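Local coordinates for cell division control protein 45 cdc45 putative (Entamoeba histolytica, PDB 6CC2) that probably acts in eukaryotic DNA replication as the Cdc45 component of the Cdc45-MCM-GINS helicase, which unwinds DNA at the fork, at residues V77-F82 with N100-I105; T24-V29 with L52-P57; E62-V67 with S92-D97; A86-V91 with V171-E176. All blocks are in the same frame, centred on the assembly; numbering follows the deposited sequence.

Contact 1: residues V77-F82 with N100-I105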
loop_
_atom_site.group_PDB
_atom_site.type_symbol
_atom_site.label_atom_id
_atom_site.label_comp_id
_atom_site.label_asym_id
_atom_site.label_seq_id
_atom_site.Cartn_x
_atom_site.Cartn_y
_atom_site.Cartn_z
ATOM N N VAL A 77 -8.497 22.933 17.431
ATOM C CA VAL A 77 -8.950 22.064 16.355
ATOM C C VAL A 77 -10.470 22.123 16.271
ATOM O O VAL A 77 -11.171 21.812 17.236
ATOM C CB VAL A 77 -8.449 20.625 16.561
ATOM C CG1 VAL A 77 -8.970 19.717 15.456
ATOM C CG2 VAL A 77 -6.940 20.617 16.580
ATOM N N HIS A 78 -10.982 22.533 15.106
ATOM C CA HIS A 78 -12.412 22.634 14.865
ATOM C C HIS A 78 -12.949 21.543 13.953
ATOM O O HIS A 78 -14.153 21.277 13.974
ATOM C CB HIS A 78 -12.759 24.001 14.243
ATOM C CG HIS A 78 -12.168 24.235 12.879
ATOM N ND1 HIS A 78 -12.808 23.877 11.713
ATOM C CD2 HIS A 78 -11.000 24.807 12.496
ATOM C CE1 HIS A 78 -12.069 24.219 10.675
ATOM N NE2 HIS A 78 -10.965 24.787 11.122
ATOM N N THR A 79 -12.087 20.897 13.170
ATOM C CA THR A 79 -12.502 19.907 12.206
ATOM C C THR A 79 -11.450 18.804 12.197
ATOM O O THR A 79 -10.252 19.093 12.299
ATOM C CB THR A 79 -12.614 20.496 10.797
ATOM O OG1 THR A 79 -13.549 21.564 10.779
ATOM C CG2 THR A 79 -13.070 19.454 9.807
ATOM N N VAL A 80 -11.894 17.559 12.064
ATOM C CA VAL A 80 -10.982 16.435 11.858
ATOM C C VAL A 80 -11.397 15.699 10.593
ATOM O O VAL A 80 -12.591 15.552 10.302
ATOM C CB VAL A 80 -10.953 15.468 13.062
ATOM C CG1 VAL A 80 -10.507 16.210 14.290
ATOM C CG2 VAL A 80 -12.311 14.807 13.264
ATOM N N PHE A 81 -10.395 15.256 9.840
ATOM C CA PHE A 81 -10.562 14.337 8.724
ATOM C C PHE A 81 -9.872 13.031 9.090
ATOM O O PHE A 81 -8.730 13.051 9.551
ATOM C CB PHE A 81 -9.922 14.890 7.448
ATOM C CG PHE A 81 -10.693 15.976 6.814
ATOM C CD1 PHE A 81 -10.577 17.286 7.264
ATOM C CD2 PHE A 81 -11.542 15.711 5.740
ATOM C CE1 PHE A 81 -11.281 18.305 6.649
ATOM C CE2 PHE A 81 -12.250 16.739 5.137
ATOM C CZ PHE A 81 -12.125 18.025 5.601
ATOM N N PHE A 82 -10.565 11.916 8.894
ATOM C CA PHE A 82 -9.993 10.583 9.009
ATOM C C PHE A 82 -9.808 10.058 7.592
ATOM O O PHE A 82 -10.782 9.969 6.823
ATOM C CB PHE A 82 -10.905 9.669 9.822
ATOM C CG PHE A 82 -11.146 10.142 11.240
ATOM C CD1 PHE A 82 -10.133 10.737 11.976
ATOM C CD2 PHE A 82 -12.384 9.997 11.821
ATOM C CE1 PHE A 82 -10.349 11.166 13.279
ATOM C CE2 PHE A 82 -12.610 10.420 13.129
ATOM C CZ PHE A 82 -11.584 11.009 13.861
ATOM N N ASN A 100 -19.358 18.123 19.099
ATOM C CA ASN A 100 -18.931 19.518 19.135
ATOM C C ASN A 100 -17.989 19.878 17.994
ATOM O O ASN A 100 -17.859 21.063 17.663
ATOM C CB ASN A 100 -18.229 19.821 20.454
ATOM C CG ASN A 100 -19.127 19.588 21.658
ATOM O OD1 ASN A 100 -19.060 18.539 22.301
ATOM N ND2 ASN A 100 -19.973 20.561 21.964
ATOM N N ILE A 101 -17.331 18.890 17.404
ATOM C CA ILE A 101 -16.359 19.091 16.334
ATOM C C ILE A 101 -16.996 18.649 15.025
ATOM O O ILE A 101 -17.991 17.920 14.998
ATOM C CB ILE A 101 -15.057 18.310 16.626
ATOM C CG1 ILE A 101 -14.339 18.907 17.844
ATOM C CG2 ILE A 101 -14.123 18.287 15.420
ATOM C CD1 ILE A 101 -13.760 20.289 17.609
ATOM N N PHE A 102 -16.411 19.099 13.918
ATOM C CA PHE A 102 -16.807 18.625 12.593
ATOM C C PHE A 102 -15.933 17.434 12.225
ATOM O O PHE A 102 -14.705 17.550 12.177
ATOM C CB PHE A 102 -16.701 19.761 11.573
ATOM C CG PHE A 102 -17.736 20.829 11.770
ATOM C CD1 PHE A 102 -17.567 21.806 12.737
ATOM C CD2 PHE A 102 -18.889 20.842 11.001
ATOM C CE1 PHE A 102 -18.542 22.788 12.941
ATOM C CE2 PHE A 102 -19.856 21.807 11.191
ATOM C CZ PHE A 102 -19.689 22.785 12.161
ATOM N N VAL A 103 -16.569 16.286 12.000
ATOM C CA VAL A 103 -15.887 15.025 11.760
ATOM C C VAL A 103 -16.192 14.587 10.337
ATOM O O VAL A 103 -17.354 14.351 9.991
ATOM C CB VAL A 103 -16.308 13.943 12.770
ATOM C CG1 VAL A 103 -15.667 12.606 12.400
ATOM C CG2 VAL A 103 -15.933 14.370 14.187
ATOM N N TYR A 104 -15.143 14.473 9.520
ATOM C CA TYR A 104 -15.268 14.016 8.145
ATOM C C TYR A 104 -14.408 12.787 7.945
ATOM O O TYR A 104 -13.315 12.662 8.518
ATOM C CB TYR A 104 -14.875 15.115 7.146
ATOM C CG TYR A 104 -15.798 16.306 7.219
ATOM C CD1 TYR A 104 -17.106 16.208 6.759
ATOM C CD2 TYR A 104 -15.379 17.512 7.750
ATOM C CE1 TYR A 104 -17.981 17.292 6.838
ATOM C CE2 TYR A 104 -16.239 18.594 7.827
ATOM C CZ TYR A 104 -17.532 18.480 7.372
ATOM O OH TYR A 104 -18.400 19.547 7.454
ATOM N N ILE A 105 -14.895 11.878 7.111
ATOM C CA ILE A 105 -14.206 10.630 6.830
ATOM C C ILE A 105 -14.092 10.455 5.321
ATOM O O ILE A 105 -15.093 10.515 4.601
ATOM C CB ILE A 105 -14.936 9.431 7.467
ATOM C CG1 ILE A 105 -14.957 9.586 8.988
ATOM C CG2 ILE A 105 -14.259 8.124 7.049
ATOM C CD1 ILE A 105 -15.768 8.507 9.695
#

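Contact 2: residues T24-V29 with L52-P57. With EDO (1,2-ethanediol), chain J.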
loop_
_atom_site.group_PDB
_atom_site.type_symbol
_atom_site.label_atom_id
_atom_site.label_comp_id
_atom_site.label_asym_id
_atom_site.label_seq_id
_atom_site.Cartn_x
_atom_site.Cartn_y
_atom_site.Cartn_z
ATOM N N THR A 24 -8.187 25.246 13.718
ATOM C CA THR A 24 -7.365 24.458 12.808
ATOM C C THR A 24 -8.055 23.151 12.405
ATOM O O THR A 24 -9.046 22.723 12.999
ATOM C CB THR A 24 -5.994 24.135 13.436
ATOM O OG1 THR A 24 -6.172 23.169 14.479
ATOM C CG2 THR A 24 -5.355 25.387 14.009
ATOM N N ILE A 25 -7.511 22.537 11.364
ATOM C CA ILE A 25 -7.994 21.268 10.823
ATOM C C ILE A 25 -6.947 20.199 11.122
ATOM O O ILE A 25 -5.757 20.392 10.863
ATOM C CB ILE A 25 -8.253 21.357 9.306
ATOM C CG1 ILE A 25 -9.247 22.480 8.992
ATOM C CG2 ILE A 25 -8.759 20.034 8.774
ATOM C CD1 ILE A 25 -9.219 22.897 7.530
ATOM N N GLN A 26 -7.392 19.061 11.645
ATOM C CA GLN A 26 -6.529 17.945 11.983
ATOM C C GLN A 26 -6.867 16.797 11.046
ATOM O O GLN A 26 -8.030 16.386 10.959
ATOM C CB GLN A 26 -6.755 17.538 13.437
ATOM C CG GLN A 26 -5.554 17.037 14.148
ATOM C CD GLN A 26 -5.877 16.702 15.585
ATOM O OE1 GLN A 26 -7.030 16.410 15.904
ATOM N NE2 GLN A 26 -4.875 16.716 16.444
ATOM N N LEU A 27 -5.860 16.274 10.339
ATOM C CA LEU A 27 -6.072 15.183 9.406
ATOM C C LEU A 27 -5.325 13.951 9.890
ATOM O O LEU A 27 -4.099 13.975 9.999
ATOM C CB LEU A 27 -5.604 15.575 7.994
ATOM C CG LEU A 27 -6.358 16.774 7.408
ATOM C CD1 LEU A 27 -5.545 18.046 7.587
ATOM C CD2 LEU A 27 -6.711 16.536 5.960
ATOM N N TYR A 28 -6.076 12.906 10.216
ATOM C CA TYR A 28 -5.533 11.634 10.682
ATOM C C TYR A 28 -5.314 10.730 9.467
ATOM O O TYR A 28 -6.247 10.444 8.721
ATOM C CB TYR A 28 -6.503 10.988 11.674
ATOM C CG TYR A 28 -6.712 11.739 12.967
ATOM C CD1 TYR A 28 -7.276 13.011 12.981
ATOM C CD2 TYR A 28 -6.363 11.177 14.178
ATOM C CE1 TYR A 28 -7.458 13.702 14.169
ATOM C CE2 TYR A 28 -6.555 11.842 15.376
ATOM C CZ TYR A 28 -7.098 13.112 15.363
ATOM O OH TYR A 28 -7.280 13.770 16.555
ATOM N N VAL A 29 -4.073 10.288 9.278
ATOM C CA VAL A 29 -3.652 9.653 8.043
ATOM C C VAL A 29 -3.198 8.239 8.366
ATOM O O VAL A 29 -2.238 8.056 9.115
ATOM C CB VAL A 29 -2.530 10.438 7.364
ATOM C CG1 VAL A 29 -2.200 9.822 6.015
ATOM C CG2 VAL A 29 -2.913 11.899 7.215
ATOM N N LEU A 52 -5.290 26.794 8.403
ATOM C CA LEU A 52 -4.321 26.087 9.231
ATOM C C LEU A 52 -4.717 24.628 9.381
ATOM O O LEU A 52 -5.889 24.297 9.563
ATOM C CB LEU A 52 -4.229 26.755 10.598
ATOM C CG LEU A 52 -3.895 28.238 10.551
ATOM C CD1 LEU A 52 -3.779 28.804 11.962
ATOM C CD2 LEU A 52 -2.622 28.476 9.766
ATOM N N HIS A 53 -3.734 23.736 9.262
ATOM C CA HIS A 53 -4.022 22.312 9.315
ATOM C C HIS A 53 -2.777 21.590 9.800
ATOM O O HIS A 53 -1.672 22.122 9.758
ATOM C CB HIS A 53 -4.468 21.775 7.942
ATOM C CG HIS A 53 -3.465 21.982 6.851
ATOM N ND1 HIS A 53 -3.276 23.199 6.233
ATOM C CD2 HIS A 53 -2.598 21.119 6.260
ATOM C CE1 HIS A 53 -2.325 23.084 5.324
ATOM N NE2 HIS A 53 -1.901 21.834 5.318
ATOM N N SER A 54 -2.985 20.364 10.275
ATOM C CA SER A 54 -1.895 19.562 10.800
ATOM C C SER A 54 -2.178 18.101 10.467
ATOM O O SER A 54 -3.322 17.707 10.243
ATOM C CB SER A 54 -1.727 19.749 12.304
ATOM O OG SER A 54 -2.905 19.396 13.004
ATOM N N ALA A 55 -1.112 17.309 10.413
ATOM C CA ALA A 55 -1.226 15.895 10.121
ATOM C C ALA A 55 -1.045 15.093 11.397
ATOM O O ALA A 55 -0.188 15.406 12.218
ATOM C CB ALA A 55 -0.180 15.467 9.087
ATOM N N VAL A 56 -1.825 14.042 11.550
ATOM C CA VAL A 56 -1.681 13.078 12.626
ATOM C C VAL A 56 -1.539 11.698 12.004
ATOM O O VAL A 56 -2.523 11.044 11.677
ATOM C CB VAL A 56 -2.878 13.120 13.590
ATOM C CG1 VAL A 56 -2.681 12.122 14.717
ATOM C CG2 VAL A 56 -3.072 14.524 14.137
ATOM N N PRO A 57 -0.320 11.219 11.827
ATOM C CA PRO A 57 -0.147 9.849 11.289
ATOM C C PRO A 57 -0.555 8.819 12.333
ATOM O O PRO A 57 0.001 8.786 13.427
ATOM C CB PRO A 57 1.345 9.772 10.958
ATOM C CG PRO A 57 1.807 11.201 10.866
ATOM C CD PRO A 57 0.973 11.932 11.910
HETATM C C1 EDO J . 1.871 20.197 4.842
HETATM O O1 EDO J . 0.854 20.079 5.847
HETATM C C2 EDO J . 1.317 20.985 3.664
HETATM O O2 EDO J . 0.814 22.248 4.124
HETATM O O HOH W 1 -2.261 17.908 15.533
#

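Contact 3: residues E62-V67 with S92-D97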
loop_
_atom_site.group_PDB
_atom_site.type_symbol
_atom_site.label_atom_id
_atom_site.label_comp_id
_atom_site.label_asym_id
_atom_site.label_seq_id
_atom_site.Cartn_x
_atom_site.Cartn_y
_atom_site.Cartn_z
ATOM N N GLU A 62 -6.280 2.576 18.360
ATOM C CA GLU A 62 -5.932 2.999 19.706
ATOM C C GLU A 62 -5.232 4.349 19.675
ATOM O O GLU A 62 -5.521 5.231 20.498
ATOM C CB GLU A 62 -5.045 1.952 20.379
ATOM C CG GLU A 62 -5.629 0.554 20.408
ATOM C CD GLU A 62 -4.745 -0.421 21.168
ATOM O OE1 GLU A 62 -4.025 0.020 22.091
ATOM O OE2 GLU A 62 -4.767 -1.626 20.837
ATOM N N THR A 63 -4.270 4.510 18.762
ATOM C CA THR A 63 -3.567 5.781 18.621
ATOM C C THR A 63 -4.526 6.887 18.193
ATOM O O THR A 63 -4.535 7.988 18.777
ATOM C CB THR A 63 -2.433 5.638 17.604
ATOM O OG1 THR A 63 -1.468 4.716 18.118
ATOM C CG2 THR A 63 -1.760 6.986 17.340
ATOM N N LEU A 64 -5.344 6.601 17.179
ATOM C CA LEU A 64 -6.346 7.563 16.737
ATOM C C LEU A 64 -7.182 8.037 17.921
ATOM O O LEU A 64 -7.350 9.242 18.133
ATOM C CB LEU A 64 -7.221 6.932 15.647
ATOM C CG LEU A 64 -8.226 7.893 14.992
ATOM C CD1 LEU A 64 -8.547 7.471 13.560
ATOM C CD2 LEU A 64 -9.510 7.986 15.786
ATOM N N SER A 65 -7.689 7.099 18.719
ATOM C CA SER A 65 -8.555 7.456 19.839
ATOM C C SER A 65 -7.807 8.285 20.876
ATOM O O SER A 65 -8.352 9.254 21.417
ATOM C CB SER A 65 -9.124 6.187 20.473
ATOM O OG SER A 65 -10.008 6.523 21.532
ATOM N N ARG A 66 -6.542 7.934 21.150
ATOM C CA ARG A 66 -5.779 8.641 22.169
ATOM C C ARG A 66 -5.476 10.072 21.753
ATOM O O ARG A 66 -5.609 10.996 22.562
ATOM C CB ARG A 66 -4.494 7.877 22.469
ATOM C CG ARG A 66 -4.716 6.672 23.388
ATOM C CD ARG A 66 -3.395 6.028 23.817
ATOM N NE ARG A 66 -3.590 5.018 24.854
ATOM C CZ ARG A 66 -3.530 3.701 24.665
ATOM N NH1 ARG A 66 -3.275 3.196 23.462
ATOM N NH2 ARG A 66 -3.723 2.883 25.693
ATOM N N VAL A 67 -5.052 10.278 20.498
ATOM C CA VAL A 67 -4.760 11.641 20.052
ATOM C C VAL A 67 -6.040 12.466 20.004
ATOM O O VAL A 67 -6.061 13.631 20.424
ATOM C CB VAL A 67 -4.052 11.628 18.684
ATOM C CG1 VAL A 67 -3.928 13.048 18.137
ATOM C CG2 VAL A 67 -2.698 10.959 18.784
ATOM N N SER A 92 -18.708 6.592 16.643
ATOM C CA SER A 92 -19.286 7.149 17.861
ATOM C C SER A 92 -18.929 6.304 19.077
ATOM O O SER A 92 -18.649 6.839 20.156
ATOM C CB SER A 92 -20.809 7.259 17.716
ATOM O OG SER A 92 -21.392 7.776 18.890
ATOM N N GLU A 93 -18.944 4.982 18.924
ATOM C CA GLU A 93 -18.572 4.102 20.028
ATOM C C GLU A 93 -17.104 4.269 20.390
ATOM O O GLU A 93 -16.748 4.269 21.576
ATOM C CB GLU A 93 -18.876 2.656 19.655
ATOM C CG GLU A 93 -18.468 1.627 20.696
ATOM C CD GLU A 93 -18.947 0.232 20.338
ATOM O OE1 GLU A 93 -19.786 -0.322 21.079
ATOM O OE2 GLU A 93 -18.495 -0.307 19.304
ATOM N N LEU A 94 -16.244 4.431 19.387
ATOM C CA LEU A 94 -14.812 4.537 19.642
ATOM C C LEU A 94 -14.489 5.821 20.391
ATOM O O LEU A 94 -13.793 5.797 21.412
ATOM C CB LEU A 94 -14.040 4.469 18.320
ATOM C CG LEU A 94 -12.517 4.586 18.436
ATOM C CD1 LEU A 94 -11.949 3.343 19.120
ATOM C CD2 LEU A 94 -11.872 4.801 17.090
ATOM N N LEU A 95 -15.016 6.951 19.919
ATOM C CA LEU A 95 -14.565 8.253 20.386
ATOM C C LEU A 95 -15.520 8.958 21.328
ATOM O O LEU A 95 -15.088 9.877 22.029
ATOM C CB LEU A 95 -14.293 9.173 19.189
ATOM C CG LEU A 95 -13.325 8.611 18.156
ATOM C CD1 LEU A 95 -13.232 9.551 16.955
ATOM C CD2 LEU A 95 -11.951 8.381 18.759
ATOM N N GLY A 96 -16.792 8.572 21.357
ATOM C CA GLY A 96 -17.757 9.223 22.231
ATOM C C GLY A 96 -18.037 10.667 21.876
ATOM O O GLY A 96 -18.613 10.946 20.823
ATOM N N ASP A 97 -17.639 11.593 22.751
ATOM C CA ASP A 97 -17.868 13.020 22.538
ATOM C C ASP A 97 -17.302 13.475 21.201
ATOM O O ASP A 97 -16.088 13.648 21.058
ATOM C CB ASP A 97 -17.257 13.840 23.677
ATOM C CG ASP A 97 -18.198 13.986 24.861
ATOM O OD1 ASP A 97 -19.421 14.110 24.637
ATOM O OD2 ASP A 97 -17.712 13.980 26.013
HETATM O O HOH W 2 -11.537 4.640 22.371
#

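Contact 4: residues A86-V91 with V171-E176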
loop_
_atom_site.group_PDB
_atom_site.type_symbol
_atom_site.label_atom_id
_atom_site.label_comp_id
_atom_site.label_asym_id
_atom_site.label_seq_id
_atom_site.Cartn_x
_atom_site.Cartn_y
_atom_site.Cartn_z
ATOM N N ALA A 86 -11.551 4.506 9.630
ATOM C CA ALA A 86 -12.675 4.919 10.455
ATOM C C ALA A 86 -14.036 4.747 9.800
ATOM O O ALA A 86 -15.048 4.658 10.502
ATOM C CB ALA A 86 -12.539 6.384 10.882
ATOM N N GLY A 87 -14.099 4.690 8.470
ATOM C CA GLY A 87 -15.399 4.614 7.814
ATOM C C GLY A 87 -16.179 3.351 8.136
ATOM O O GLY A 87 -17.408 3.367 8.146
ATOM N N SER A 88 -15.488 2.236 8.371
ATOM C CA SER A 88 -16.153 0.954 8.560
ATOM C C SER A 88 -16.204 0.506 10.019
ATOM O O SER A 88 -16.640 -0.618 10.293
ATOM C CB SER A 88 -15.485 -0.114 7.694
ATOM O OG SER A 88 -15.685 0.221 6.317
ATOM N N ILE A 89 -15.830 1.362 10.964
ATOM C CA ILE A 89 -15.986 1.049 12.374
ATOM C C ILE A 89 -17.031 1.984 12.982
ATOM O O ILE A 89 -17.391 3.007 12.405
ATOM C CB ILE A 89 -14.666 1.133 13.135
ATOM C CG1 ILE A 89 -14.142 2.564 13.141
ATOM C CG2 ILE A 89 -13.641 0.194 12.524
ATOM C CD1 ILE A 89 -13.028 2.793 14.158
ATOM N N ASP A 90 -17.495 1.629 14.176
ATOM C CA ASP A 90 -18.489 2.424 14.902
ATOM C C ASP A 90 -17.757 3.593 15.554
ATOM O O ASP A 90 -17.295 3.506 16.689
ATOM C CB ASP A 90 -19.215 1.553 15.918
ATOM C CG ASP A 90 -20.392 2.262 16.566
ATOM O OD1 ASP A 90 -20.505 3.495 16.415
ATOM O OD2 ASP A 90 -21.205 1.574 17.226
ATOM N N VAL A 91 -17.658 4.704 14.812
ATOM C CA VAL A 91 -16.854 5.845 15.238
ATOM C C VAL A 91 -17.386 6.444 16.532
ATOM O O VAL A 91 -16.611 6.805 17.428
ATOM C CB VAL A 91 -16.812 6.906 14.123
ATOM C CG1 VAL A 91 -16.267 8.227 14.664
ATOM C CG2 VAL A 91 -15.980 6.429 12.973
ATOM N N VAL A 171 -11.356 -3.952 17.657
ATOM C CA VAL A 171 -12.071 -2.935 16.897
ATOM C C VAL A 171 -12.666 -3.570 15.639
ATOM O O VAL A 171 -12.019 -3.618 14.595
ATOM C CB VAL A 171 -11.155 -1.757 16.533
ATOM C CG1 VAL A 171 -11.983 -0.572 16.064
ATOM C CG2 VAL A 171 -10.283 -1.371 17.715
ATOM N N ASP A 172 -13.905 -4.045 15.744
ATOM C CA ASP A 172 -14.546 -4.724 14.630
ATOM C C ASP A 172 -14.865 -3.745 13.507
ATOM O O ASP A 172 -15.347 -2.634 13.741
ATOM C CB ASP A 172 -15.827 -5.417 15.093
ATOM C CG ASP A 172 -15.553 -6.653 15.923
ATOM O OD1 ASP A 172 -14.510 -7.301 15.693
ATOM O OD2 ASP A 172 -16.382 -6.978 16.800
ATOM N N SER A 173 -14.603 -4.172 12.278
ATOM C CA SER A 173 -14.894 -3.380 11.093
ATOM C C SER A 173 -15.895 -4.114 10.207
ATOM O O SER A 173 -15.875 -5.347 10.118
ATOM C CB SER A 173 -13.630 -3.092 10.289
ATOM O OG SER A 173 -13.967 -2.637 8.992
ATOM N N ASP A 174 -16.780 -3.349 9.567
ATOM C CA ASP A 174 -17.696 -3.902 8.585
ATOM C C ASP A 174 -17.063 -4.037 7.210
ATOM O O ASP A 174 -17.746 -4.454 6.271
ATOM C CB ASP A 174 -18.950 -3.027 8.484
ATOM C CG ASP A 174 -19.809 -3.096 9.735
ATOM O OD1 ASP A 174 -19.809 -4.153 10.403
ATOM O OD2 ASP A 174 -20.485 -2.095 10.049
ATOM N N GLY A 175 -15.781 -3.708 7.074
ATOM C CA GLY A 175 -15.175 -3.659 5.753
ATOM C C GLY A 175 -15.150 -5.026 5.087
ATOM O O GLY A 175 -14.840 -6.043 5.711
ATOM N N GLU A 176 -15.502 -5.038 3.794
ATOM C CA GLU A 176 -15.477 -6.250 2.988
ATOM C C GLU A 176 -14.763 -6.079 1.659
ATOM O O GLU A 176 -14.423 -7.078 1.036
ATOM C CB GLU A 176 -16.905 -6.768 2.707
ATOM C CG GLU A 176 -17.682 -7.167 3.951
ATOM C CD GLU A 176 -19.099 -7.628 3.635
ATOM O OE1 GLU A 176 -19.376 -7.964 2.462
ATOM O OE2 GLU A 176 -19.936 -7.649 4.564
HETATM O O HOH W 3 -16.714 -0.942 15.288
#

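Contact 1: residues V77-F82 with N100-I105
F81 and Y104 meet across two neighbouring parallel strands, 77-82 and 102-105, which are the two strands of a beta-alpha-beta crossover made through helix 91-95. The strand segments run 17° apart. H78 O accepts from F102 N, V80 N donates to F102 O (2.8 Å), V80 O accepts from Y104 N and F82 N donates to Y104 O, so V80 turns both its polar backbone atoms to the same neighbouring strand, at F102 and Y104.

On the face carrying T79, F81, F102 and Y104, the tyrosine is the main filler. Its CG lies anti to the carbonyl carbon (chi1 -64°), which carries the ring out beside F81 and the T79 methyl. Its CB lies 3.7 Å from both CD2 and CE2 of F81, and its CG still brushes CE2. Further out, Y104 CD2 comes over one face of the F81 ring, offset toward the rim, 3.9 Å from F81 CZ; the two rings are inclined by 32°. The other neighbour of CD2 is the methyl CG2 of T79, 3.7 Å away and in the plane of the tyrosine ring, and this methyl also borders CE2. Y104 further touches I125 of strand 122-125, the next strand across.

The opposite face is aliphatic and aromatic. V80 and V103 lie side by side, CG2 against CG2 at 3.8 Å, while F82 sets CE2 on V103 CG1 and CD2 on I105 CG1. Helix 61-71 covers this face through F68 and L64.

R18 hydrogen-bonds H78 ND1 and T79 OG1 and makes a cation-pi contact with F102. That same T79 OG1 rests 3.7 Å from F102 CB.

Contact 2: residues T24-V29 with L52-P57
Strands 24-29 and 53-57 form a parallel beta-alpha-beta unit joined through helix 33-48, and I25 with H53, Q26 with S54, L27 with A55, Y28 with V56 and V29 with P57 stand abreast in it. Five backbone bonds link the segments, beginning with I25 N to L52 O; I25 and L27 each use both N-H and carbonyl toward strand 53-57 and the residue before it, and V29 N to V56 O ends the series.

V56 makes the largest single contribution. With CG1 anti to the backbone N (chi1 -179°), that methyl lies 3.8 Å from Y28 CD2, and CG2 turns to Q26 CG at 3.5 Å. V56 CB sits over one face of the Y28 ring, 4.1 Å from its centroid, in a CH-pi contact. The ring's hydroxyl donates to Q26 OE1 (OH to OE1 2.7 Å), approaching from above the amide plane. At the other end of the same amide, Q26 NE2 donates to a water 3.0 Å away that also bonds S54 OG, and NE2 has a further partner in T71 OG1. Both ends of the amide are thus gripped, which fixes its rotation.

On the other face L27 CD1 packs on H53 CB at 3.9 Å. H53 ND1 pairs with L51 O, while NE2 donates to O2 of an ethanediol, probably a crystallisation additive, 3.0 Å away. Helix 374-385 covers A55 and P57. Strand 53-57 is outermost within the chain in a parallel alpha/beta sheet, here built by a classic beta-alpha-beta crossover.

Contact 3: residues E62-V67 with S92-D97
L64 and S65 of helix 61-71 meet L94 and L95 at the end of the short helix 91-95. The main touching atom is L95 CD2, which lies 3.7 Å from S65 CA and 3.9 Å from L64 CD2, the L64 and L95 side chains crossing at about a right angle. L64 CD2 also reaches L94 CD2 at 4.2 Å.

Beside this apolar patch a water joins the helices, 2.6 Å from S65 OG and donating to L94 O at 2.7 Å. The serine hydroxyl reaches it because OG lies anti to the backbone N (chi1 -178°). Helix 91-95 ends at L95: G96, with positive phi, still gives its N-H to S92 O.

In the next shell F82 of strand 77-83 touches both L64 and L95, so the two helices meet over the sheet, and L94 leans on I89.

No direct hydrogen bond joins the segments. Leucine methyl groups hold them on the sheet-facing side, and the polar link depends on one water between a side-chain hydroxyl and a backbone carbonyl.

Contact 4: residues A86-V91 with V171-E176
D174 N donates to S88 O, 2.8 Å away at 171°, linking the loop before helix 91-95 to the loop before strand 177-178, and S173 CA lends the same oxygen a weaker C-H contact at 3.4 Å. S88 lies within a type I turn from A86 to I89.

The side chains close round this bond. S173 OG comes 3.2 Å from S88 CB; it stands anti to its own backbone N (chi1 165°) and accepts from G175 N at 2.8 Å, an ST turn that fixes the bend at S173-G175, against S88. S88 OG has its partner elsewhere, in P111 O.

I89 CG2 lies 3.5 Å from D172 O, and both CG2 and CD1 of I89 reach V171 CG1 at 4.0 Å. V171 is poorly ordered and is the first residue modelled after a gap, though it also leans on Y61, as I89 does. Between the loops a water accepts from D90 N and donates to D172 O at 2.7 Å. D90 is the N-cap of helix 91-95, its OD1 making a weak bond to E93 N, while S173 O accepts from N495 ND2.

One direct backbone bond and one water bridge do the joining. The direct polar link rests on main-chain atoms; S173 OG braces its own turn, while S88 OG ties to P111 O.

Overall arrangement
From the N terminus, contact 2 comes first: strand 24-29 passes through helix 33-48 to strand 53-57, and this loop closes before any other opens. Helix 61-71 then begins contact 3, which ends at 92-97. Before it closes, strand 77-83 opens contact 1, so the two cross; contact 1 ends at strand 102-106. Contact 4 opens at 86-91, inside both spans, and reaches 171-176, crossing contacts 1 and 3. Contacts 1 and 2 share one parallel sheet, where strands 24-29 and 77-83 are neighbours. Contact 3 joins two helices over that sheet, and contact 4 ties the loop after strand 77-83 to the later part of the chain.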